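Local coordinates for protein ATP12 ATPase (PDB 2R31) that probably acts as a chaperone in the assembly of F1-ATPase, as other ATP12 proteins do by holding the alpha subunit before it joins the complex, at residues 11-16 and 55-60; 7-12 and 61-66; 35-40 and 78-83; 90-95 and 168-173. One frame throughout, in Å; residues are numbered along the deposited sequence. Where two conformers were deposited one is given.

Contact 1 (11-16 and 55-60)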
loop_
_atom_site.group_PDB
_atom_site.type_symbol
_atom_site.label_atom_id
_atom_site.label_comp_id
_atom_site.label_asym_id
_atom_site.label_seq_id
_atom_site.Cartn_x
_atom_site.Cartn_y
_atom_site.Cartn_z
ATOM N N ARG A 11 4.201 19.219 -21.584
ATOM C CA ARG A 11 2.856 19.679 -21.284
ATOM C C ARG A 11 2.301 20.317 -22.552
ATOM O O ARG A 11 2.451 21.524 -22.884
ATOM C CB ARG A 11 2.757 20.662 -20.175
ATOM C CG ARG A 11 1.371 21.057 -19.832
ATOM C CD ARG A 11 1.201 22.183 -18.916
ATOM N NE ARG A 11 -0.195 22.488 -18.647
ATOM C CZ ARG A 11 -0.695 22.611 -17.496
ATOM N NH1 ARG A 11 0.172 22.381 -16.483
ATOM N NH2 ARG A 11 -1.995 22.886 -17.364
ATOM N N PHE A 12 1.596 19.503 -23.300
ATOM C CA PHE A 12 1.001 19.961 -24.566
ATOM C C PHE A 12 -0.414 20.442 -24.378
ATOM O O PHE A 12 -1.073 20.750 -25.379
ATOM C CB PHE A 12 1.098 18.858 -25.649
ATOM C CG PHE A 12 0.322 17.634 -25.279
ATOM C CD1 PHE A 12 -1.030 17.482 -25.513
ATOM C CD2 PHE A 12 0.955 16.561 -24.663
ATOM C CE1 PHE A 12 -1.673 16.318 -25.154
ATOM C CE2 PHE A 12 0.288 15.409 -24.291
ATOM C CZ PHE A 12 -1.077 15.270 -24.511
ATOM N N TRP A 13 -0.953 20.443 -23.140
ATOM C CA TRP A 13 -2.314 20.868 -22.854
ATOM C C TRP A 13 -2.266 22.152 -22.057
ATOM O O TRP A 13 -1.385 22.389 -21.255
ATOM C CB TRP A 13 -3.077 19.766 -22.051
ATOM C CG TRP A 13 -2.419 19.452 -20.745
ATOM C CD1 TRP A 13 -2.708 19.990 -19.511
ATOM C CD2 TRP A 13 -1.336 18.565 -20.521
ATOM N NE1 TRP A 13 -1.881 19.471 -18.545
ATOM C CE2 TRP A 13 -1.026 18.606 -19.114
ATOM C CE3 TRP A 13 -0.584 17.685 -21.319
ATOM C CZ2 TRP A 13 -0.018 17.867 -18.579
ATOM C CZ3 TRP A 13 0.435 16.955 -20.733
ATOM C CH2 TRP A 13 0.695 17.055 -19.392
ATOM N N ALA A 14 -3.331 22.932 -22.213
ATOM C CA ALA A 14 -3.494 24.154 -21.463
ATOM C C ALA A 14 -4.284 23.932 -20.185
ATOM O O ALA A 14 -3.822 24.279 -19.088
ATOM C CB ALA A 14 -4.091 25.279 -22.333
ATOM N N SER A 15 -5.451 23.317 -20.317
ATOM C CA SER A 15 -6.424 23.216 -19.260
ATOM C C SER A 15 -6.571 21.782 -18.732
ATOM O O SER A 15 -6.324 20.815 -19.452
ATOM C CB SER A 15 -7.823 23.670 -19.730
ATOM O OG SER A 15 -8.424 22.737 -20.601
ATOM N N VAL A 16 -6.987 21.669 -17.475
ATOM C CA VAL A 16 -7.246 20.402 -16.811
ATOM C C VAL A 16 -8.603 20.543 -16.087
ATOM O O VAL A 16 -8.853 21.568 -15.436
ATOM C CB VAL A 16 -6.172 20.015 -15.795
ATOM C CG1 VAL A 16 -6.454 18.672 -15.198
ATOM C CG2 VAL A 16 -4.802 20.020 -16.469
ATOM N N GLU A 55 -5.008 17.741 -10.128
ATOM C CA GLU A 55 -3.947 18.595 -9.601
ATOM C C GLU A 55 -2.574 18.150 -10.069
ATOM O O GLU A 55 -1.679 18.976 -10.339
ATOM C CB GLU A 55 -4.007 18.681 -8.073
ATOM C CG GLU A 55 -5.175 19.406 -7.453
ATOM C CD GLU A 55 -5.352 19.228 -5.967
ATOM O OE1 GLU A 55 -4.776 18.280 -5.368
ATOM O OE2 GLU A 55 -6.101 20.010 -5.322
ATOM N N GLU A 56 -2.313 16.841 -10.148
ATOM C CA GLU A 56 -1.033 16.339 -10.652
ATOM C C GLU A 56 -0.797 16.800 -12.090
ATOM O O GLU A 56 0.297 17.234 -12.451
ATOM C CB GLU A 56 -0.938 14.823 -10.573
ATOM C CG GLU A 56 -0.959 14.274 -9.165
ATOM C CD GLU A 56 -0.783 12.775 -9.073
ATOM O OE1 GLU A 56 -0.989 12.044 -10.061
ATOM O OE2 GLU A 56 -0.446 12.316 -7.935
ATOM N N TRP A 57 -1.799 16.693 -12.934
ATOM C CA TRP A 57 -1.651 17.065 -14.350
ATOM C C TRP A 57 -1.612 18.594 -14.540
ATOM O O TRP A 57 -0.915 19.063 -15.417
ATOM C CB TRP A 57 -2.794 16.401 -15.183
ATOM C CG TRP A 57 -2.478 14.918 -15.282
ATOM C CD1 TRP A 57 -2.792 13.939 -14.383
ATOM C CD2 TRP A 57 -1.713 14.269 -16.279
ATOM N NE1 TRP A 57 -2.314 12.735 -14.761
ATOM C CE2 TRP A 57 -1.612 12.905 -15.940
ATOM C CE3 TRP A 57 -1.062 14.691 -17.459
ATOM C CZ2 TRP A 57 -0.922 11.985 -16.692
ATOM C CZ3 TRP A 57 -0.387 13.788 -18.197
ATOM C CH2 TRP A 57 -0.307 12.434 -17.852
ATOM N N GLN A 58 -2.278 19.352 -13.666
ATOM C CA GLN A 58 -2.186 20.817 -13.685
ATOM C C GLN A 58 -0.833 21.277 -13.258
ATOM O O GLN A 58 -0.318 22.326 -13.698
ATOM C CB GLN A 58 -3.272 21.402 -12.767
ATOM C CG GLN A 58 -3.273 22.901 -12.684
ATOM C CD GLN A 58 -3.164 23.592 -13.968
ATOM O OE1 GLN A 58 -3.478 23.293 -15.065
ATOM N NE2 GLN A 58 -2.578 24.792 -13.880
ATOM N N ALA A 59 -0.143 20.522 -12.397
ATOM C CA ALA A 59 1.149 20.900 -11.864
ATOM C C ALA A 59 2.323 20.617 -12.804
ATOM O O ALA A 59 3.459 20.996 -12.537
ATOM C CB ALA A 59 1.384 20.166 -10.539
ATOM N N VAL A 60 2.113 19.906 -13.910
ATOM C CA VAL A 60 3.181 19.604 -14.836
ATOM C C VAL A 60 3.722 20.903 -15.394
ATOM O O VAL A 60 2.982 21.744 -15.888
ATOM C CB VAL A 60 2.713 18.703 -15.980
ATOM C CG1 VAL A 60 3.826 18.496 -17.007
ATOM C CG2 VAL A 60 2.237 17.339 -15.426
HETATM O O HOH W 1 -6.654 24.228 -15.974
#
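W13 lays the CZ2-CH2 rim of its indole against the CE3-CZ3 rim of W57, CH2 lying 3.5 Å from W57 CE3 and the six-membered rings inclined at 54°. The pair belongs to the N-terminal part of the ATP12 fold, where the loop leading into the first strand of a three-stranded antiparallel sheet passes the C-terminal end of helix 47-58. W13 NE1 donates to W57 O at 3.3 Å; the oxygen lies in the indole plane, but the donor stands above the carbonyl plane. R11 runs over one face of that indole with its CG, and its extended chain carries the guanidinium on to the oxygens at the helix end. NH1 bonds V60 O at 2.9 Å, on a lone pair. Standing above the carbonyl planes, NH1 also takes Q58 O and NH2 takes Q58 OE1, each at 2.8 Å. These acceptors lie in the guanidinium plane and, with W13 O on NE, fix its rotation. A leucine in place of R11 would probably leave Q58 O and V60 O without this donor and the Q58 amide freer to turn. Water 1 accepts from V16 N at 3.0 Å and donates weakly to Q58 OE1.

Contact 2 (7-12 and 61-66)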
loop_
_atom_site.group_PDB
_atom_site.type_symbol
_atom_site.label_atom_id
_atom_site.label_comp_id
_atom_site.label_asym_id
_atom_site.label_seq_id
_atom_site.Cartn_x
_atom_site.Cartn_y
_atom_site.Cartn_z
ATOM N N TRP A 7 10.132 15.929 -25.598
ATOM C CA TRP A 7 9.142 16.673 -26.347
ATOM C C TRP A 7 7.814 15.939 -26.305
ATOM O O TRP A 7 6.711 16.527 -26.138
ATOM C CB TRP A 7 9.642 16.936 -27.743
ATOM C CG TRP A 7 8.752 17.715 -28.654
ATOM C CD1 TRP A 7 8.808 19.045 -28.912
ATOM C CD2 TRP A 7 7.683 17.205 -29.458
ATOM N NE1 TRP A 7 7.836 19.397 -29.809
ATOM C CE2 TRP A 7 7.132 18.294 -30.169
ATOM C CE3 TRP A 7 7.128 15.949 -29.655
ATOM C CZ2 TRP A 7 6.070 18.157 -31.051
ATOM C CZ3 TRP A 7 6.063 15.787 -30.528
ATOM C CH2 TRP A 7 5.531 16.898 -31.220
ATOM N N LYS A 8 7.846 14.626 -26.435
ATOM C CA LYS A 8 6.620 13.860 -26.415
ATOM C C LYS A 8 5.947 13.870 -25.051
ATOM O O LYS A 8 4.724 13.759 -24.942
ATOM C CB LYS A 8 6.974 12.422 -26.827
ATOM C CG LYS A 8 7.332 12.346 -28.316
ATOM C CD LYS A 8 7.702 10.924 -28.732
ATOM C CE LYS A 8 9.211 10.789 -28.909
ATOM N NZ LYS A 8 9.513 9.984 -30.141
ATOM N N ALA A 9 6.750 13.993 -24.013
ATOM C CA ALA A 9 6.370 14.066 -22.613
ATOM C C ALA A 9 6.141 15.502 -22.189
ATOM O O ALA A 9 5.987 15.703 -20.931
ATOM C CB ALA A 9 7.449 13.364 -21.838
ATOM N N ARG A 10 6.069 16.480 -23.076
ATOM C CA ARG A 10 5.851 17.860 -22.642
ATOM C C ARG A 10 4.423 18.073 -22.196
ATOM O O ARG A 10 3.503 17.314 -22.481
ATOM C CB ARG A 10 6.168 18.835 -23.754
ATOM C CG ARG A 10 5.083 18.903 -24.854
ATOM C CD ARG A 10 5.624 19.646 -26.088
ATOM N NE ARG A 10 4.546 19.953 -27.008
ATOM C CZ ARG A 10 4.058 19.010 -27.843
ATOM N NH1 ARG A 10 3.028 19.350 -28.641
ATOM N NH2 ARG A 10 4.517 17.756 -27.892
ATOM N N ARG A 11 4.201 19.219 -21.584
ATOM C CA ARG A 11 2.856 19.679 -21.284
ATOM C C ARG A 11 2.301 20.317 -22.552
ATOM O O ARG A 11 2.451 21.524 -22.884
ATOM C CB ARG A 11 2.757 20.662 -20.175
ATOM C CG ARG A 11 1.371 21.057 -19.832
ATOM C CD ARG A 11 1.201 22.183 -18.916
ATOM N NE ARG A 11 -0.195 22.488 -18.647
ATOM C CZ ARG A 11 -0.695 22.611 -17.496
ATOM N NH1 ARG A 11 0.172 22.381 -16.483
ATOM N NH2 ARG A 11 -1.995 22.886 -17.364
ATOM N N PHE A 12 1.596 19.503 -23.300
ATOM C CA PHE A 12 1.001 19.961 -24.566
ATOM C C PHE A 12 -0.414 20.442 -24.378
ATOM O O PHE A 12 -1.073 20.750 -25.379
ATOM C CB PHE A 12 1.098 18.858 -25.649
ATOM C CG PHE A 12 0.322 17.634 -25.279
ATOM C CD1 PHE A 12 -1.030 17.482 -25.513
ATOM C CD2 PHE A 12 0.955 16.561 -24.663
ATOM C CE1 PHE A 12 -1.673 16.318 -25.154
ATOM C CE2 PHE A 12 0.288 15.409 -24.291
ATOM C CZ PHE A 12 -1.077 15.270 -24.511
ATOM N N GLN A 61 5.033 21.041 -15.332
ATOM C CA GLN A 61 5.692 22.264 -15.869
ATOM C C GLN A 61 6.094 21.972 -17.280
ATOM O O GLN A 61 5.257 21.890 -18.187
ATOM C CB GLN A 61 6.794 22.649 -14.854
ATOM C CG GLN A 61 6.176 23.060 -13.512
ATOM C CD GLN A 61 5.370 24.343 -13.657
ATOM O OE1 GLN A 61 5.889 25.383 -14.118
ATOM N NE2 GLN A 61 4.093 24.239 -13.262
ATOM N N GLU A 62 7.280 21.682 -17.627
ATOM C CA GLU A 62 7.753 21.524 -18.983
ATOM C C GLU A 62 7.673 20.075 -19.385
ATOM O O GLU A 62 7.519 19.824 -20.578
ATOM C CB GLU A 62 9.203 21.968 -18.965
ATOM C CG GLU A 62 9.284 23.500 -18.848
ATOM C CD GLU A 62 9.997 23.854 -17.567
ATOM O OE1 GLU A 62 11.253 23.984 -17.703
ATOM O OE2 GLU A 62 9.440 24.003 -16.458
ATOM N N VAL A 63 7.857 19.157 -18.477
ATOM C CA VAL A 63 7.858 17.737 -18.813
ATOM C C VAL A 63 7.215 16.933 -17.672
ATOM O O VAL A 63 7.335 17.283 -16.504
ATOM C CB VAL A 63 9.285 17.275 -19.074
ATOM C CG1 VAL A 63 10.085 17.379 -17.763
ATOM C CG2 VAL A 63 9.357 15.852 -19.623
ATOM N N ILE A 64 6.493 15.876 -18.048
ATOM C CA ILE A 64 5.849 14.983 -17.118
ATOM C C ILE A 64 6.895 14.297 -16.268
ATOM O O ILE A 64 7.885 13.772 -16.786
ATOM C CB ILE A 64 4.978 13.960 -17.882
ATOM C CG1 ILE A 64 3.794 14.639 -18.563
ATOM C CG2 ILE A 64 4.468 12.818 -17.028
ATOM C CD1 ILE A 64 3.116 13.760 -19.569
ATOM N N ASP A 65 6.726 14.384 -14.948
ATOM C CA ASP A 65 7.500 13.834 -13.874
ATOM C C ASP A 65 6.719 12.848 -12.986
ATOM O O ASP A 65 5.960 13.189 -12.099
ATOM C CB ASP A 65 8.064 14.843 -12.836
ATOM C CG ASP A 65 9.160 13.900 -12.318
ATOM O OD1 ASP A 65 10.084 13.536 -13.088
ATOM O OD2 ASP A 65 9.020 13.459 -11.204
ATOM N N PRO A 66 6.925 11.550 -13.235
ATOM C CA PRO A 66 6.073 10.537 -12.612
ATOM C C PRO A 66 6.166 10.523 -11.093
ATOM O O PRO A 66 5.161 10.203 -10.478
ATOM C CB PRO A 66 6.579 9.222 -13.215
ATOM C CG PRO A 66 7.341 9.644 -14.427
ATOM C CD PRO A 66 7.956 10.993 -14.142
HETATM O O HOH W 2 5.797 21.734 -21.641
#
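Two torsions set V63 and I64 around the carbonyl of A9. In V63, CG1 takes the position between the backbone N and the carbonyl carbon (chi1 66°), which turns CG2 opposite the N and brings it 3.8 Å from A9 CB. In I64, CG1 stands opposite its own carbonyl carbon, beside the N (chi1 -67°), and from there lies 3.4 Å from A9 O. That same oxygen accepts the I64 backbone N-H at 2.9 Å in a nearly straight bond, the donor coming almost in line with the C=O. A CA-H...O contact from V63 CA, at 3.5 Å, adds to the company round A9 O.

A9 is the first residue to leave helical geometry after helix 5-8, so the bond ties the exit of that short helix to the linker joining helices 47-58 and 70-82, at the surface of the N-terminal region. A second CA-H...O contact runs beside it, from R10 CA to E62 O at 3.3 Å. Farther along, R11 CB rests against Q61 O, and water 2 bridges the two backbones: it accepts from R11 N at 3.0 Å and donates to E62 O at 2.8 Å, with a weak further bond to Q61 O.

Beyond CB, the R10 side chain turns away from the 61-66 linker and folds back on the end of helix 5-8, NH2 standing over the centre of the W7 indole. It bonds W7 O at 3.1 Å from above the carbonyl plane, while R10 N reaches that oxygen from the opposite face. The I64 side chain also packs against W13 and M69.

Contact 3 (35-40 and 78-83)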
loop_
_atom_site.group_PDB
_atom_site.type_symbol
_atom_site.label_atom_id
_atom_site.label_comp_id
_atom_site.label_asym_id
_atom_site.label_seq_id
_atom_site.Cartn_x
_atom_site.Cartn_y
_atom_site.Cartn_z
ATOM N N ARG A 35 -6.039 8.773 -20.615
ATOM C CA ARG A 35 -6.011 7.315 -20.678
ATOM C C ARG A 35 -4.818 6.799 -19.910
ATOM O O ARG A 35 -3.906 7.546 -19.546
ATOM C CB ARG A 35 -5.966 6.809 -22.128
ATOM C CG ARG A 35 -7.259 7.057 -22.857
ATOM C CD ARG A 35 -7.403 6.587 -24.245
ATOM N NE ARG A 35 -8.724 6.710 -24.847
ATOM C CZ ARG A 35 -9.629 5.736 -24.966
ATOM N NH1 ARG A 35 -9.407 4.499 -24.507
ATOM N NH2 ARG A 35 -10.795 6.020 -25.552
ATOM N N THR A 36 -4.848 5.490 -19.623
ATOM C CA THR A 36 -3.670 4.868 -19.036
ATOM C C THR A 36 -2.571 4.733 -20.081
ATOM O O THR A 36 -2.782 4.907 -21.267
ATOM C CB THR A 36 -4.015 3.518 -18.411
ATOM O OG1 THR A 36 -4.332 2.603 -19.465
ATOM C CG2 THR A 36 -5.199 3.609 -17.438
ATOM N N PRO A 37 -1.354 4.392 -19.669
ATOM C CA PRO A 37 -0.271 4.226 -20.650
ATOM C C PRO A 37 -0.555 3.169 -21.702
ATOM O O PRO A 37 -0.071 3.364 -22.837
ATOM C CB PRO A 37 0.929 3.855 -19.777
ATOM C CG PRO A 37 0.635 4.510 -18.446
ATOM C CD PRO A 37 -0.850 4.290 -18.291
ATOM N N GLY A 38 -1.305 2.135 -21.378
ATOM C CA GLY A 38 -1.794 1.115 -22.294
ATOM C C GLY A 38 -3.048 1.531 -23.037
ATOM O O GLY A 38 -3.655 0.676 -23.714
ATOM N N LYS A 39 -3.440 2.796 -22.920
ATOM C CA LYS A 39 -4.553 3.363 -23.681
ATOM C C LYS A 39 -5.921 2.893 -23.205
ATOM O O LYS A 39 -6.920 2.985 -23.904
ATOM C CB LYS A 39 -4.338 3.102 -25.184
ATOM C CG LYS A 39 -3.196 3.947 -25.697
ATOM C CD LYS A 39 -3.329 4.003 -27.199
ATOM C CE LYS A 39 -2.165 3.301 -27.880
ATOM N NZ LYS A 39 -0.815 3.702 -27.368
ATOM N N GLN A 40 -6.035 2.398 -21.982
ATOM C CA GLN A 40 -7.302 2.026 -21.376
ATOM C C GLN A 40 -7.961 3.286 -20.821
ATOM O O GLN A 40 -7.247 4.221 -20.437
ATOM C CB GLN A 40 -7.142 0.988 -20.279
ATOM C CG GLN A 40 -6.581 -0.287 -20.890
ATOM C CD GLN A 40 -6.296 -1.368 -19.876
ATOM O OE1 GLN A 40 -7.001 -1.475 -18.887
ATOM N NE2 GLN A 40 -5.264 -2.129 -20.177
ATOM N N ALA A 78 -4.279 0.289 -10.742
ATOM C CA ALA A 78 -5.613 -0.214 -10.426
ATOM C C ALA A 78 -6.317 -0.683 -11.692
ATOM O O ALA A 78 -6.939 -1.745 -11.750
ATOM C CB ALA A 78 -6.445 0.853 -9.727
ATOM N N ILE A 79 -6.282 0.134 -12.738
ATOM C CA ILE A 79 -7.022 -0.141 -13.961
ATOM C C ILE A 79 -6.351 -1.231 -14.769
ATOM O O ILE A 79 -7.048 -2.156 -15.271
ATOM C CB ILE A 79 -7.196 1.167 -14.767
ATOM C CG1 ILE A 79 -8.079 2.141 -14.011
ATOM C CG2 ILE A 79 -7.763 0.873 -16.180
ATOM C CD1 ILE A 79 -7.941 3.592 -14.412
ATOM N N GLU A 80 -5.036 -1.187 -14.954
ATOM C CA GLU A 80 -4.345 -2.086 -15.856
ATOM C C GLU A 80 -3.995 -3.435 -15.217
ATOM O O GLU A 80 -3.918 -4.440 -15.957
ATOM C CB GLU A 80 -3.040 -1.492 -16.373
ATOM C CG GLU A 80 -3.306 -0.253 -17.239
ATOM C CD GLU A 80 -2.154 0.184 -18.045
ATOM O OE1 GLU A 80 -0.989 -0.214 -17.797
ATOM O OE2 GLU A 80 -2.295 0.905 -19.053
ATOM N N LYS A 81 -3.753 -3.473 -13.918
ATOM C CA LYS A 81 -3.219 -4.635 -13.209
ATOM C C LYS A 81 -4.168 -5.202 -12.181
ATOM O O LYS A 81 -4.484 -6.376 -12.212
ATOM C CB LYS A 81 -1.849 -4.306 -12.622
ATOM C CG LYS A 81 -0.811 -3.839 -13.611
ATOM C CD LYS A 81 0.491 -3.207 -13.271
ATOM C CE LYS A 81 0.577 -2.205 -12.167
ATOM N NZ LYS A 81 1.874 -2.009 -11.496
ATOM N N VAL A 82 -4.622 -4.400 -11.236
ATOM C CA VAL A 82 -5.332 -4.963 -10.092
ATOM C C VAL A 82 -6.781 -5.280 -10.382
ATOM O O VAL A 82 -7.208 -6.419 -10.144
ATOM C CB VAL A 82 -5.211 -4.060 -8.849
ATOM C CG1 VAL A 82 -6.006 -4.638 -7.713
ATOM C CG2 VAL A 82 -3.738 -3.840 -8.512
ATOM N N ALA A 83 -7.544 -4.369 -10.949
ATOM C CA ALA A 83 -8.927 -4.676 -11.249
ATOM C C ALA A 83 -9.061 -5.877 -12.197
ATOM O O ALA A 83 -9.877 -6.772 -11.896
ATOM C CB ALA A 83 -9.710 -3.465 -11.820
HETATM O O HOH W 3 -4.320 -4.416 -18.689
#
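The polar part of this contact centres on one carboxylate oxygen, E80 OE2, which takes two hydrogen bonds from the loop opposite. T36 OG1 donates to it at 2.7 Å from the anti side, a little out of the carboxylate plane, and G38 N donates at 2.8 Å, meeting OE2 nearly head-on to its C-O bond. E80 gets there by setting CG opposite its carbonyl carbon (chi1 -65°) and stretching the rest of the chain outward; G38, having no side chain, lets the oxygen come close to its backbone.

Both donors belong to a type I beta turn from T36 to K39, closed by K39 N on T36 O. T36 OG1 is doubly used, since it also accepts from Q40 N at 3.0 Å. The carboxylate therefore holds the start and the middle of the turn together, and the threonine hydroxyl passes the connection on to the residue just after it.

Apolar packing joins T36 CG2 to I79 CG2 at 4.0 Å. The Q40 amide adds van der Waals contacts: the side chain slides past I79 in the opposite direction, OE1 3.7 Å from I79 CG2, and crosses E80 at a slant, NE2 near E80 CG.

Water supplies the last link: water 3 accepts from Q40 NE2 at 2.9 Å and donates to E80 O at 2.8 Å. The helix is widened here, with A83 N bonded to A78 O in a pi-type turn.

In the fold, the turn follows strand 32-33 and rests on helix 70-82, T36 and P37 also touching N76. A78 and V82 of that helix pack on helix 163-174, joining the sheet-bearing N-terminal part to the helical remainder.

Contact 4 (90-95 and 168-173)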
loop_
_atom_site.group_PDB
_atom_site.type_symbol
_atom_site.label_atom_id
_atom_site.label_comp_id
_atom_site.label_asym_id
_atom_site.label_seq_id
_atom_site.Cartn_x
_atom_site.Cartn_y
_atom_site.Cartn_z
ATOM N N ALA A 90 -6.214 -10.426 -4.710
ATOM C CA ALA A 90 -6.824 -10.549 -3.388
ATOM C C ALA A 90 -6.341 -11.808 -2.668
ATOM O O ALA A 90 -6.064 -11.784 -1.454
ATOM C CB ALA A 90 -8.334 -10.532 -3.492
ATOM N N ALA A 91 -6.248 -12.929 -3.378
ATOM C CA ALA A 91 -5.794 -14.178 -2.743
ATOM C C ALA A 91 -4.340 -14.039 -2.313
ATOM O O ALA A 91 -3.947 -14.462 -1.222
ATOM C CB ALA A 91 -5.973 -15.317 -3.697
ATOM N N MET A 92 -3.512 -13.424 -3.172
ATOM C CA MET A 92 -2.104 -13.259 -2.869
ATOM C C MET A 92 -1.897 -12.399 -1.623
ATOM O O MET A 92 -1.079 -12.722 -0.744
ATOM C CB MET A 92 -1.421 -12.656 -4.121
ATOM C CG MET A 92 0.064 -12.387 -3.973
ATOM S SD MET A 92 0.500 -10.868 -3.162
ATOM C CE MET A 92 -0.020 -9.700 -4.378
ATOM N N LEU A 93 -2.627 -11.285 -1.533
ATOM C CA LEU A 93 -2.472 -10.416 -0.364
ATOM C C LEU A 93 -3.023 -11.113 0.870
ATOM O O LEU A 93 -2.426 -11.061 1.973
ATOM C CB LEU A 93 -3.111 -9.070 -0.605
ATOM C CG LEU A 93 -2.435 -8.197 -1.642
ATOM C CD1 LEU A 93 -3.267 -6.959 -1.926
ATOM C CD2 LEU A 93 -1.011 -7.827 -1.222
ATOM N N GLY A 94 -4.168 -11.783 0.744
ATOM C CA GLY A 94 -4.743 -12.490 1.872
ATOM C C GLY A 94 -3.794 -13.575 2.387
ATOM O O GLY A 94 -3.784 -13.883 3.600
ATOM N N ASP A 95 -3.024 -14.198 1.507
ATOM C CA ASP A 95 -2.087 -15.234 1.880
ATOM C C ASP A 95 -0.945 -14.733 2.760
ATOM O O ASP A 95 -0.315 -15.549 3.454
ATOM C CB ASP A 95 -1.484 -15.892 0.682
ATOM C CG ASP A 95 -2.351 -16.833 -0.021
ATOM O OD1 ASP A 95 -3.427 -17.249 0.525
ATOM O OD2 ASP A 95 -1.971 -17.164 -1.180
ATOM N N ALA A 168 -4.572 0.119 -3.186
ATOM C CA ALA A 168 -3.953 0.857 -2.086
ATOM C C ALA A 168 -3.353 -0.105 -1.037
ATOM O O ALA A 168 -2.258 0.100 -0.526
ATOM C CB ALA A 168 -4.953 1.763 -1.409
ATOM N N LEU A 169 -4.103 -1.165 -0.687
ATOM C CA LEU A 169 -3.625 -2.125 0.307
ATOM C C LEU A 169 -2.309 -2.746 -0.108
ATOM O O LEU A 169 -1.457 -3.061 0.735
ATOM C CB LEU A 169 -4.690 -3.199 0.561
ATOM C CG LEU A 169 -4.292 -4.266 1.557
ATOM C CD1 LEU A 169 -4.098 -3.686 2.957
ATOM C CD2 LEU A 169 -5.299 -5.407 1.599
ATOM N N HIS A 170 -2.151 -3.018 -1.403
ATOM C CA HIS A 170 -1.057 -3.838 -1.890
ATOM C C HIS A 170 0.278 -3.505 -1.242
ATOM O O HIS A 170 0.887 -4.396 -0.607
ATOM C CB HIS A 170 -1.011 -3.736 -3.429
ATOM C CG HIS A 170 -0.001 -4.627 -4.056
ATOM N ND1 HIS A 170 1.338 -4.332 -4.058
ATOM C CD2 HIS A 170 -0.093 -5.803 -4.668
ATOM C CE1 HIS A 170 1.978 -5.358 -4.692
ATOM N NE2 HIS A 170 1.130 -6.284 -5.093
ATOM N N ASP A 171 0.785 -2.305 -1.433
ATOM C CA ASP A 171 2.142 -1.989 -0.919
ATOM C C ASP A 171 2.180 -1.871 0.594
ATOM O O ASP A 171 3.221 -2.064 1.221
ATOM C CB ASP A 171 2.684 -0.725 -1.562
ATOM C CG ASP A 171 3.045 -0.862 -3.013
ATOM O OD1 ASP A 171 2.930 -1.963 -3.593
ATOM O OD2 ASP A 171 3.473 0.190 -3.547
ATOM N N LEU A 172 1.039 -1.529 1.217
ATOM C CA LEU A 172 0.936 -1.514 2.673
ATOM C C LEU A 172 1.120 -2.899 3.278
ATOM O O LEU A 172 1.462 -3.007 4.457
ATOM C CB LEU A 172 -0.395 -0.880 3.100
ATOM C CG LEU A 172 -0.533 0.587 2.767
ATOM C CD1 LEU A 172 -1.999 1.025 2.955
ATOM C CD2 LEU A 172 0.405 1.475 3.534
ATOM N N VAL A 173 0.911 -3.949 2.486
ATOM C CA VAL A 173 1.175 -5.318 2.872
ATOM C C VAL A 173 2.565 -5.764 2.434
ATOM O O VAL A 173 3.352 -6.276 3.206
ATOM C CB VAL A 173 0.107 -6.288 2.297
ATOM C CG1 VAL A 173 0.457 -7.741 2.541
ATOM C CG2 VAL A 173 -1.257 -5.932 2.888
#
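Helix segments 90-95 and 168-173 run in broadly the same direction, their axes 10.4 Å apart at closest approach and inclined at 31°. They form a buried helix pair near the centre of the chain, in the helical part of the ATP12 fold, and they mesh as a knob into a hole: L93 enters the space bounded by L166, L169, H170 and V173 of helix 163-174. CG of L93 is opposite its carbonyl carbon (chi1 -68°), and the two branches divide the hole between them. CD1 meets H170 CA at 3.8 Å and lies 4.4 Å from L169 CD2, while CD2 comes 4.0 Å from V173 CB. L93 CD2 also approaches the imidazole, 4.1 Å from H170 CD2. The ring is held by ND1, which donates to D171 OD1 at 2.9 Å from the anti side of the carboxylate. An alanine in place of H170 would probably open a gap beside L93 CD2 and deprive D171 of its imidazole partner. L169 and L172 also pack on I186 of helix 179-186. On the partly exposed side of the pair, the bent chain of M92 crosses H170 at about a right angle and brings CE within 3.7 Å of H170 NE2.

Overall arrangement
From the N terminus, contact 2 opens at the end of helix 5-8 and contact 1 directly after it, sharing R11 and F12. Contact 1 closes first and contact 2 a few residues later, so the smaller loop lies within the larger; I64 packs on W13 and W57 where they touch. Contact 3 opens inside both loops and closes beyond them, crossing each. Contact 1 ties the approach to the sheet to helix 47-58, contact 2 ties helix 5-8 to the linker, and contact 3 ties the loop after strand 32-33 to helix 70-82. Contact 4 follows in series, its centre about 19 Å from that of contact 3, and joins helices 86-95 and 163-174.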